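Local coordinates for protein galectin (Xenopus laevis, PDB 3WUD) that binds lactose and, as a proto-type galectin of frog skin, probably other beta-galactosides, at residues F25-K28 with D29-S32. Residues are numbered along the deposited sequence; the frame is centred on the assembly and turned at random.
Sequences FIPK and DAKS
The carbonyl oxygen of P27 takes the amide N-H of A30 at 3.1 Å from P27 O to A30 N, closing a type I beta turn over P27, K28, D29 and A30. The bond is fairly straight at its hydrogen (157°), but the donor stands well above the carbonyl plane, 62° out of it. The turn reverses the chain where strand 19-26 of the five-stranded sheet gives way to the loop leading to strand 34-37 of the six-stranded sheet, so it belongs to a link between the two layers of the galectin beta-sandwich. Beside this bond the side chains meet through apolar atoms. The methyl of A30 points back at the incoming chain and meets the branch methyl of I26, with 3.6 Å between I26 CG2 and A30 CB; the same A30 CB also lies 3.3 Å from P27 O. I26 presents that methyl because CG2 lies anti to its own backbone N, while CG1 stands beside that N. The ring of P27 adds a looser touch, its CD lying 4.1 Å from A30 CB. I26 is buried and also packs on F33, F52 and F82, so this patch continues into neighbouring loops. At the end of the turn A30 O accepts a hydrogen bond from the side-chain amide of Q84, and just after it the backbone of K31 bonds to F52 and D53. At the exposed corner the bonds from CA to CB of K28 and D29 point away from the bend. D29 sets CG between its backbone N and carbonyl carbon (chi1 62°), which folds the carboxylate back beside the proline ring, where D29 OD1 rests 3.6 Å from P27 CB.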
ATOM      1  N   PHE A  25     -11.377  -1.481  -7.057  1.00 18.25           N
ATOM      2  CA  PHE A  25     -12.763  -1.660  -7.468  1.00 19.68           C
ATOM      3  C   PHE A  25     -13.440  -0.298  -7.564  1.00 16.62           C
ATOM      4  O   PHE A  25     -13.382   0.463  -6.642  1.00 18.90           O
ATOM      5  CB  PHE A  25     -13.564  -2.571  -6.496  1.00 19.12           C
ATOM      6  CG  PHE A  25     -14.967  -2.907  -6.998  1.00 20.10           C
ATOM      7  CD1 PHE A  25     -15.199  -4.054  -7.745  1.00 22.83           C
ATOM      8  CD2 PHE A  25     -16.020  -2.066  -6.711  1.00 22.90           C
ATOM      9  CE1 PHE A  25     -16.478  -4.353  -8.203  1.00 23.86           C
ATOM     10  CE2 PHE A  25     -17.327  -2.357  -7.164  1.00 19.91           C
ATOM     11  CZ  PHE A  25     -17.534  -3.479  -7.918  1.00 24.23           C
ATOM     12  N   ILE A  26     -14.037  -0.026  -8.724  1.00 19.80           N
ATOM     13  CA  ILE A  26     -14.709   1.220  -8.943  1.00 17.65           C
ATOM     14  C   ILE A  26     -16.178   1.021  -8.529  1.00 18.22           C
ATOM     15  O   ILE A  26     -16.821   0.227  -9.161  1.00 17.81           O
ATOM     16  CB  ILE A  26     -14.669   1.646 -10.402  1.00 18.01           C
ATOM     17  CG1 ILE A  26     -13.248   1.758 -10.938  1.00 18.48           C
ATOM     18  CG2 ILE A  26     -15.373   2.960 -10.562  1.00 18.52           C
ATOM     19  CD1 ILE A  26     -13.149   1.654 -12.446  1.00 18.80           C
ATOM     20  N   PRO A  27     -16.656   1.745  -7.508  1.00 19.22           N
ATOM     21  CA  PRO A  27     -18.049   1.740  -7.074  1.00 20.69           C
ATOM     22  C   PRO A  27     -19.031   1.968  -8.236  1.00 20.36           C
ATOM     23  O   PRO A  27     -18.780   2.706  -9.220  1.00 17.48           O
ATOM     24  CB  PRO A  27     -18.130   2.897  -6.069  1.00 21.14           C
ATOM     25  CG  PRO A  27     -16.696   3.186  -5.666  1.00 22.31           C
ATOM     26  CD  PRO A  27     -15.877   2.808  -6.822  1.00 20.40           C
ATOM     27  N   LYS A  28     -20.199   1.347  -8.099  1.00 20.51           N
ATOM     28  CA  LYS A  28     -21.154   1.323  -9.210  1.00 22.30           C
ATOM     29  C   LYS A  28     -21.677   2.747  -9.547  1.00 21.28           C
ATOM     30  O   LYS A  28     -22.113   3.031 -10.701  1.00 21.83           O
ATOM     31  CB  LYS A  28     -22.327   0.363  -8.830  1.00 24.34           C
ATOM     32  CG  LYS A  28     -23.499   0.382  -9.814  1.00 28.67           C
ATOM     33  CD  LYS A  28     -23.000   0.074 -11.242  1.00 32.48           C
ATOM     34  CE  LYS A  28     -24.001  -0.703 -12.094  1.00 33.38           C
ATOM     35  NZ  LYS A  28     -23.244  -1.391 -13.195  1.00 34.23           N
ATOM     36  N   ASP A  29     -21.652   3.621  -8.567  1.00 23.11           N
ATOM     37  CA  ASP A  29     -22.145   4.988  -8.759  1.00 27.74           C
ATOM     38  C   ASP A  29     -21.015   6.043  -8.791  1.00 27.38           C
ATOM     39  O   ASP A  29     -21.270   7.222  -8.540  1.00 23.95           O
ATOM     40  CB  ASP A  29     -23.059   5.337  -7.607  1.00 31.80           C
ATOM     41  CG  ASP A  29     -22.347   5.314  -6.280  1.00 36.67           C
ATOM     42  OD1 ASP A  29     -21.185   4.822  -6.214  1.00 44.59           O
ATOM     43  OD2 ASP A  29     -22.966   5.773  -5.299  1.00 42.80           O
ATOM     44  N   ALA A  30     -19.783   5.607  -9.117  1.00 23.80           N
ATOM     45  CA  ALA A  30     -18.623   6.502  -9.157  1.00 22.83           C
ATOM     46  C   ALA A  30     -18.798   7.549 -10.256  1.00 17.47           C
ATOM     47  O   ALA A  30     -19.080   7.220 -11.389  1.00 22.20           O
ATOM     48  CB  ALA A  30     -17.367   5.671  -9.421  1.00 20.63           C
ATOM     49  N   LYS A  31     -18.607   8.813  -9.899  1.00 20.40           N
ATOM     50  CA  LYS A  31     -18.578   9.889 -10.895  1.00 20.90           C
ATOM     51  C   LYS A  31     -17.176  10.080 -11.413  1.00 16.58           C
ATOM     52  O   LYS A  31     -17.029  10.512 -12.544  1.00 17.13           O
ATOM     53  CB  LYS A  31     -19.096  11.177 -10.310  1.00 24.13           C
ATOM     54  CG  LYS A  31     -20.605  11.152 -10.091  1.00 29.52           C
ATOM     55  CD  LYS A  31     -20.848  11.943  -8.830  1.00 32.29           C
ATOM     56  CE  LYS A  31     -21.288  13.346  -9.164  1.00 34.03           C
ATOM     57  NZ  LYS A  31     -22.799  13.360  -9.297  1.00 35.53           N
ATOM     58  N   SER A  32     -16.155   9.753 -10.585  1.00 17.10           N
ATOM     59  CA  SER A  32     -14.731   9.797 -10.988  1.00 17.44           C
ATOM     60  C   SER A  32     -13.894   9.061  -9.898  1.00 15.60           C
ATOM     61  O   SER A  32     -14.419   8.743  -8.809  1.00 16.58           O
ATOM     62  CB  SER A  32     -14.223  11.255 -11.106  1.00 19.52           C
ATOM     63  OG  SER A  32     -14.302  11.873  -9.870  1.00 22.14           O
TER